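Local atomic coordinates of Lin0431 protein (Listeria innocua, PDB entry 3LD7), a protein that is of unknown function but belongs to the NusG domain II family, the part of the protein here folding as a compact, mostly beta domain. Residues I12-K17 and F33-K38; Q41-E46 and H82-E87. All coordinates share one frame; numbering follows the deposited sequence.

Contact 1. Residues I12-K17 and F33-K38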
loop_
_atom_site.group_PDB
_atom_site.type_symbol
_atom_site.label_atom_id
_atom_site.label_comp_id
_atom_site.label_asym_id
_atom_site.label_seq_id
_atom_site.Cartn_x
_atom_site.Cartn_y
_atom_site.Cartn_z
ATOM N N ILE A 12 1.848 -3.373 -4.830
ATOM C CA ILE A 12 0.515 -2.809 -4.618
ATOM C C ILE A 12 -0.390 -3.182 -5.782
ATOM O O ILE A 12 -0.081 -2.868 -6.939
ATOM C CB ILE A 12 0.604 -1.272 -4.499
ATOM C CG1 ILE A 12 1.563 -0.881 -3.353
ATOM C CG2 ILE A 12 -0.784 -0.665 -4.291
ATOM C CD1 ILE A 12 2.987 -0.484 -3.801
ATOM N N SER A 13 -1.505 -3.847 -5.472
ATOM C CA SER A 13 -2.417 -4.405 -6.473
ATOM C C SER A 13 -3.834 -3.920 -6.270
ATOM O O SER A 13 -4.228 -3.585 -5.154
ATOM C CB SER A 13 -2.458 -5.926 -6.367
ATOM O OG SER A 13 -1.200 -6.496 -6.684
ATOM N N GLN A 14 -4.602 -3.943 -7.346
ATOM C CA GLN A 14 -6.033 -3.685 -7.274
ATOM C C GLN A 14 -6.709 -4.787 -8.098
ATOM O O GLN A 14 -6.402 -4.974 -9.285
ATOM C CB GLN A 14 -6.332 -2.314 -7.870
ATOM C CG GLN A 14 -7.798 -1.955 -7.962
ATOM C CD GLN A 14 -8.021 -0.746 -8.889
ATOM O OE1 GLN A 14 -7.397 -0.628 -9.963
ATOM N NE2 GLN A 14 -8.923 0.134 -8.494
ATOM N N ASN A 15 -7.601 -5.540 -7.447
ATOM C CA ASN A 15 -8.204 -6.742 -8.027
ATOM C C ASN A 15 -7.174 -7.734 -8.576
ATOM O O ASN A 15 -7.377 -8.370 -9.628
ATOM C CB ASN A 15 -9.268 -6.403 -9.057
ATOM C CG ASN A 15 -10.203 -7.588 -9.333
ATOM O OD1 ASN A 15 -10.405 -8.457 -8.470
ATOM N ND2 ASN A 15 -10.760 -7.634 -10.538
ATOM N N GLY A 16 -6.070 -7.843 -7.840
ATOM C CA GLY A 16 -4.986 -8.749 -8.183
ATOM C C GLY A 16 -4.031 -8.245 -9.233
ATOM O O GLY A 16 -2.976 -8.851 -9.476
ATOM N N LYS A 17 -4.400 -7.140 -9.867
ATOM C CA LYS A 17 -3.547 -6.590 -10.918
ATOM C C LYS A 17 -2.572 -5.568 -10.330
ATOM O O LYS A 17 -2.973 -4.632 -9.639
ATOM C CB LYS A 17 -4.399 -5.999 -12.031
ATOM C CG LYS A 17 -5.149 -7.078 -12.796
ATOM C CD LYS A 17 -6.198 -6.485 -13.700
ATOM C CE LYS A 17 -7.387 -6.054 -12.892
ATOM N NZ LYS A 17 -8.425 -5.512 -13.801
ATOM N N PHE A 33 0.088 8.439 -4.007
ATOM C CA PHE A 33 -0.642 8.181 -5.248
ATOM C C PHE A 33 -2.004 7.619 -4.902
ATOM O O PHE A 33 -2.160 6.985 -3.856
ATOM C CB PHE A 33 0.156 7.287 -6.236
ATOM C CG PHE A 33 0.450 5.892 -5.732
ATOM C CD1 PHE A 33 1.541 5.638 -4.920
ATOM C CD2 PHE A 33 -0.392 4.830 -6.072
ATOM C CE1 PHE A 33 1.812 4.326 -4.466
ATOM C CE2 PHE A 33 -0.129 3.544 -5.622
ATOM C CZ PHE A 33 0.975 3.293 -4.807
ATOM N N THR A 34 -2.992 7.885 -5.751
ATOM C CA THR A 34 -4.347 7.407 -5.502
ATOM C C THR A 34 -4.723 6.270 -6.430
ATOM O O THR A 34 -4.538 6.353 -7.648
ATOM C CB THR A 34 -5.365 8.542 -5.654
ATOM O OG1 THR A 34 -5.041 9.587 -4.729
ATOM C CG2 THR A 34 -6.766 8.057 -5.380
ATOM N N ILE A 35 -5.239 5.196 -5.841
ATOM C CA ILE A 35 -5.828 4.108 -6.607
ATOM C C ILE A 35 -7.309 4.367 -6.692
ATOM O O ILE A 35 -8.002 4.463 -5.669
ATOM C CB ILE A 35 -5.593 2.753 -5.912
ATOM C CG1 ILE A 35 -4.105 2.523 -5.750
ATOM C CG2 ILE A 35 -6.260 1.630 -6.703
ATOM C CD1 ILE A 35 -3.802 1.294 -4.945
ATOM N N LYS A 36 -7.794 4.539 -7.910
ATOM C CA LYS A 36 -9.201 4.847 -8.091
ATOM C C LYS A 36 -9.969 3.626 -8.518
ATOM O O LYS A 36 -9.607 2.908 -9.464
ATOM C CB LYS A 36 -9.386 5.978 -9.094
ATOM C CG LYS A 36 -8.916 7.298 -8.512
ATOM C CD LYS A 36 -8.968 8.432 -9.518
ATOM C CE LYS A 36 -8.737 9.764 -8.816
ATOM N NZ LYS A 36 -9.691 9.932 -7.671
ATOM N N GLY A 37 -11.055 3.397 -7.817
ATOM C CA GLY A 37 -11.838 2.258 -8.144
ATOM C C GLY A 37 -13.035 2.631 -8.935
ATOM O O GLY A 37 -13.170 3.735 -9.516
ATOM N N LYS A 38 -13.921 1.652 -8.959
ATOM C CA LYS A 38 -15.239 1.844 -9.450
ATOM C C LYS A 38 -15.931 2.886 -8.589
ATOM O O LYS A 38 -15.671 3.071 -7.376
ATOM C CB LYS A 38 -16.020 0.526 -9.387
ATOM C CG LYS A 38 -15.395 -0.622 -10.198
ATOM C CD LYS A 38 -15.118 -0.218 -11.650
ATOM C CE LYS A 38 -15.005 -1.439 -12.567
ATOM N NZ LYS A 38 -14.179 -1.142 -13.778
#
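I12 and I35 meet methyl to methyl between two beta sheets, CG2 of I12 lying 3.7 Å from CD1 of I35. With CG2 of I12 anti to the backbone N, this branch leads across to the facing strand. CG2 of I12 also reaches the edge of the F33 ring, near its plane, 4.4 Å from its CZ; the ring makes a cation-pi contact with R20 of strand 17-23. Further along, CG2 of I35 packs against the amide end of Q14, 3.7 Å from CD.

Strand 8-14 belongs to a four-stranded antiparallel sheet and strand 30-36 edges a three-stranded one. They face each other as layers of a beta sandwich; the axes of strands 12-14 and 33-36 come within 9.1 Å and lie 25° from parallel. Q14 also opens the type I' turn of a beta hairpin, its backbone paired with K17.

The polar part is a single bond from NE2 of Q14 to O of K36, 3.0 Å long, with an N-H...O angle of 156°. The acceptor lies nearly in the Q14 amide plane, whereas the donor stands well above the K36 carbonyl plane. An extended side chain, CG anti to the backbone N (chi1 175°), carries the amide past I35 to the end of strand 30-36.

Contact 2. Residues Q41-E46 and H82-E87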
loop_
_atom_site.group_PDB
_atom_site.type_symbol
_atom_site.label_atom_id
_atom_site.label_comp_id
_atom_site.label_asym_id
_atom_site.label_seq_id
_atom_site.Cartn_x
_atom_site.Cartn_y
_atom_site.Cartn_z
ATOM N N GLN A 41 -14.915 4.983 -5.191
ATOM C CA GLN A 41 -13.937 4.331 -4.342
ATOM C C GLN A 41 -12.527 4.849 -4.607
ATOM O O GLN A 41 -12.099 4.973 -5.769
ATOM C CB GLN A 41 -13.954 2.818 -4.562
ATOM C CG GLN A 41 -15.335 2.191 -4.383
ATOM C CD GLN A 41 -15.474 0.902 -5.171
ATOM O OE1 GLN A 41 -16.524 0.604 -5.710
ATOM N NE2 GLN A 41 -14.395 0.125 -5.225
ATOM N N TYR A 42 -11.806 5.167 -3.541
ATOM C CA TYR A 42 -10.402 5.497 -3.691
ATOM C C TYR A 42 -9.590 5.025 -2.501
ATOM O O TYR A 42 -10.127 4.793 -1.418
ATOM C CB TYR A 42 -10.200 7.020 -3.876
ATOM C CG TYR A 42 -10.349 7.802 -2.586
ATOM C CD1 TYR A 42 -11.599 8.180 -2.136
ATOM C CD2 TYR A 42 -9.242 8.155 -1.827
ATOM C CE1 TYR A 42 -11.764 8.866 -0.952
ATOM C CE2 TYR A 42 -9.385 8.850 -0.639
ATOM C CZ TYR A 42 -10.659 9.212 -0.210
ATOM O OH TYR A 42 -10.839 9.907 0.968
ATOM N N ASN A 43 -8.283 4.910 -2.712
ATOM C CA ASN A 43 -7.318 4.713 -1.629
ATOM C C ASN A 43 -6.136 5.591 -1.913
ATOM O O ASN A 43 -5.503 5.473 -2.981
ATOM C CB ASN A 43 -6.828 3.247 -1.511
ATOM C CG ASN A 43 -7.952 2.277 -1.142
ATOM O OD1 ASN A 43 -8.139 1.876 0.035
ATOM N ND2 ASN A 43 -8.675 1.885 -2.119
ATOM N N LEU A 44 -5.831 6.460 -0.959
ATOM C CA LEU A 44 -4.664 7.329 -1.055
ATOM C C LEU A 44 -3.495 6.618 -0.405
ATOM O O LEU A 44 -3.480 6.408 0.814
ATOM C CB LEU A 44 -4.943 8.650 -0.364
ATOM C CG LEU A 44 -3.837 9.701 -0.414
ATOM C CD1 LEU A 44 -3.388 9.997 -1.843
ATOM C CD2 LEU A 44 -4.342 10.942 0.267
HETATM N N MSE A 45 -2.550 6.182 -1.237
HETATM C CA MSE A 45 -1.372 5.461 -0.784
HETATM C C MSE A 45 -0.262 6.440 -0.481
HETATM O O MSE A 45 -0.120 7.454 -1.168
HETATM C CB MSE A 45 -0.893 4.522 -1.905
HETATM C CG MSE A 45 -2.004 3.625 -2.460
HETATM SE SE MSE A 45 -2.941 2.563 -1.131
HETATM C CE MSE A 45 -1.365 1.730 -0.273
ATOM N N GLU A 46 0.548 6.111 0.518
ATOM C CA GLU A 46 1.637 6.984 0.920
ATOM C C GLU A 46 2.863 6.151 1.194
ATOM O O GLU A 46 2.817 5.196 1.971
ATOM C CB GLU A 46 1.256 7.793 2.176
ATOM C CG GLU A 46 2.339 8.773 2.601
ATOM C CD GLU A 46 1.971 9.547 3.864
ATOM O OE1 GLU A 46 0.914 9.250 4.464
ATOM O OE2 GLU A 46 2.729 10.460 4.248
ATOM N N HIS A 82 -12.349 -2.446 -1.617
ATOM C CA HIS A 82 -11.793 -1.838 -2.832
ATOM C C HIS A 82 -10.852 -2.771 -3.571
ATOM O O HIS A 82 -10.250 -2.380 -4.586
ATOM C CB HIS A 82 -11.065 -0.543 -2.474
ATOM C CG HIS A 82 -11.974 0.521 -1.929
ATOM N ND1 HIS A 82 -11.522 1.769 -1.555
ATOM C CD2 HIS A 82 -13.312 0.522 -1.686
ATOM C CE1 HIS A 82 -12.540 2.499 -1.126
ATOM N NE2 HIS A 82 -13.637 1.757 -1.174
ATOM N N LYS A 83 -10.669 -3.976 -3.041
ATOM C CA LYS A 83 -9.820 -5.006 -3.678
ATOM C C LYS A 83 -8.360 -4.579 -3.782
ATOM O O LYS A 83 -7.627 -4.981 -4.708
ATOM C CB LYS A 83 -10.377 -5.428 -5.045
ATOM C CG LYS A 83 -11.867 -5.839 -4.976
ATOM C CD LYS A 83 -12.347 -6.394 -6.302
ATOM C CE LYS A 83 -13.830 -6.718 -6.237
ATOM N NZ LYS A 83 -14.347 -7.318 -7.487
ATOM N N VAL A 84 -7.929 -3.783 -2.817
ATOM C CA VAL A 84 -6.559 -3.286 -2.822
ATOM C C VAL A 84 -5.730 -4.104 -1.868
ATOM O O VAL A 84 -6.158 -4.391 -0.740
ATOM C CB VAL A 84 -6.505 -1.776 -2.459
ATOM C CG1 VAL A 84 -5.054 -1.339 -2.180
ATOM C CG2 VAL A 84 -7.100 -0.945 -3.615
ATOM N N PHE A 85 -4.549 -4.513 -2.323
ATOM C CA PHE A 85 -3.677 -5.321 -1.486
ATOM C C PHE A 85 -2.253 -4.792 -1.599
ATOM O O PHE A 85 -1.787 -4.476 -2.706
ATOM C CB PHE A 85 -3.737 -6.764 -1.980
ATOM C CG PHE A 85 -2.957 -7.748 -1.156
ATOM C CD1 PHE A 85 -3.258 -7.966 0.185
ATOM C CD2 PHE A 85 -1.961 -8.511 -1.744
ATOM C CE1 PHE A 85 -2.555 -8.936 0.928
ATOM C CE2 PHE A 85 -1.261 -9.457 -1.021
ATOM C CZ PHE A 85 -1.541 -9.660 0.316
ATOM N N VAL A 86 -1.568 -4.719 -0.468
ATOM C CA VAL A 86 -0.153 -4.398 -0.455
ATOM C C VAL A 86 0.579 -5.560 0.195
ATOM O O VAL A 86 0.195 -6.021 1.273
ATOM C CB VAL A 86 0.130 -3.139 0.395
ATOM C CG1 VAL A 86 1.646 -2.860 0.445
ATOM C CG2 VAL A 86 -0.644 -1.936 -0.135
ATOM N N GLU A 87 1.616 -6.060 -0.470
ATOM C CA GLU A 87 2.447 -7.112 0.088
ATOM C C GLU A 87 3.883 -6.625 0.062
ATOM O O GLU A 87 4.356 -6.160 -0.976
ATOM C CB GLU A 87 2.333 -8.371 -0.775
ATOM C CG GLU A 87 3.235 -9.455 -0.345
ATOM C CD GLU A 87 3.015 -10.744 -1.112
ATOM O OE1 GLU A 87 2.322 -10.739 -2.162
ATOM O OE2 GLU A 87 3.547 -11.769 -0.659
#
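H82 reaches from the start of its segment to the side chains of Q41 and N43. Its CB lies close to the end of the N43 side chain. CG and CD2 lie on the face that Q41 covers, CD2 of H82 being 3.7 Å from NE2 of Q41. At the tip, NE2 of H82 lies 3.6 Å from CB of Q41, which stands over the centre of one ring face in a CH-pi contact, 13° off the ring normal. The Q41 amide plane is tilted only 29° from the ring. On the remaining edge, CE1 and ND1 turn to the main chain of strand 42-48: O of Y42 lies in the ring plane, 3.3 Å from ND1 of H82. The amide of N43 also comes to this edge, near ND1, with its plane steeply turned, 78° from that of the ring.

Farther along, CG2 of V84 lies alongside the N43 side chain, the two running in opposite directions; the apolar pair is CE of selenomethionine M45 on CG2 of V86, 3.7 Å apart. The M45 chain bends at both chi2 and chi3, which brings its terminal methyl alongside the valine. Strands 42-48 and 84-90 thus join the two sheets through facing side chains, while K83 and V84 form a G1 beta bulge opposite C79. Beside it, the imidazole is buried with one face against aliphatic carbon, an environment that probably restricts the turning of the ring and leaves its ND1 edge among polar groups.

Contacts 1 and 2 bridge the same two sheets of the domain, with centres about 6 Å apart. Within each sheet a backbone bond ties them: N of M45 lies 2.8 Å from O of F33 where strands 30-36 and 42-48 pair, and N of N15 lies 2.8 Å from O of K83 beside the hairpin turn. Their side chains also share surroundings, since M45 touches both F33 and I35, while V84 packs on I35 and V86 on I12. Contact 2 sits deeper: its centre is about 6 Å from the centre of the chain, that of contact 1 about 10 Å, so the two form neighbouring parts of one interior, contact 1 reaching outward toward the 14-17 turn.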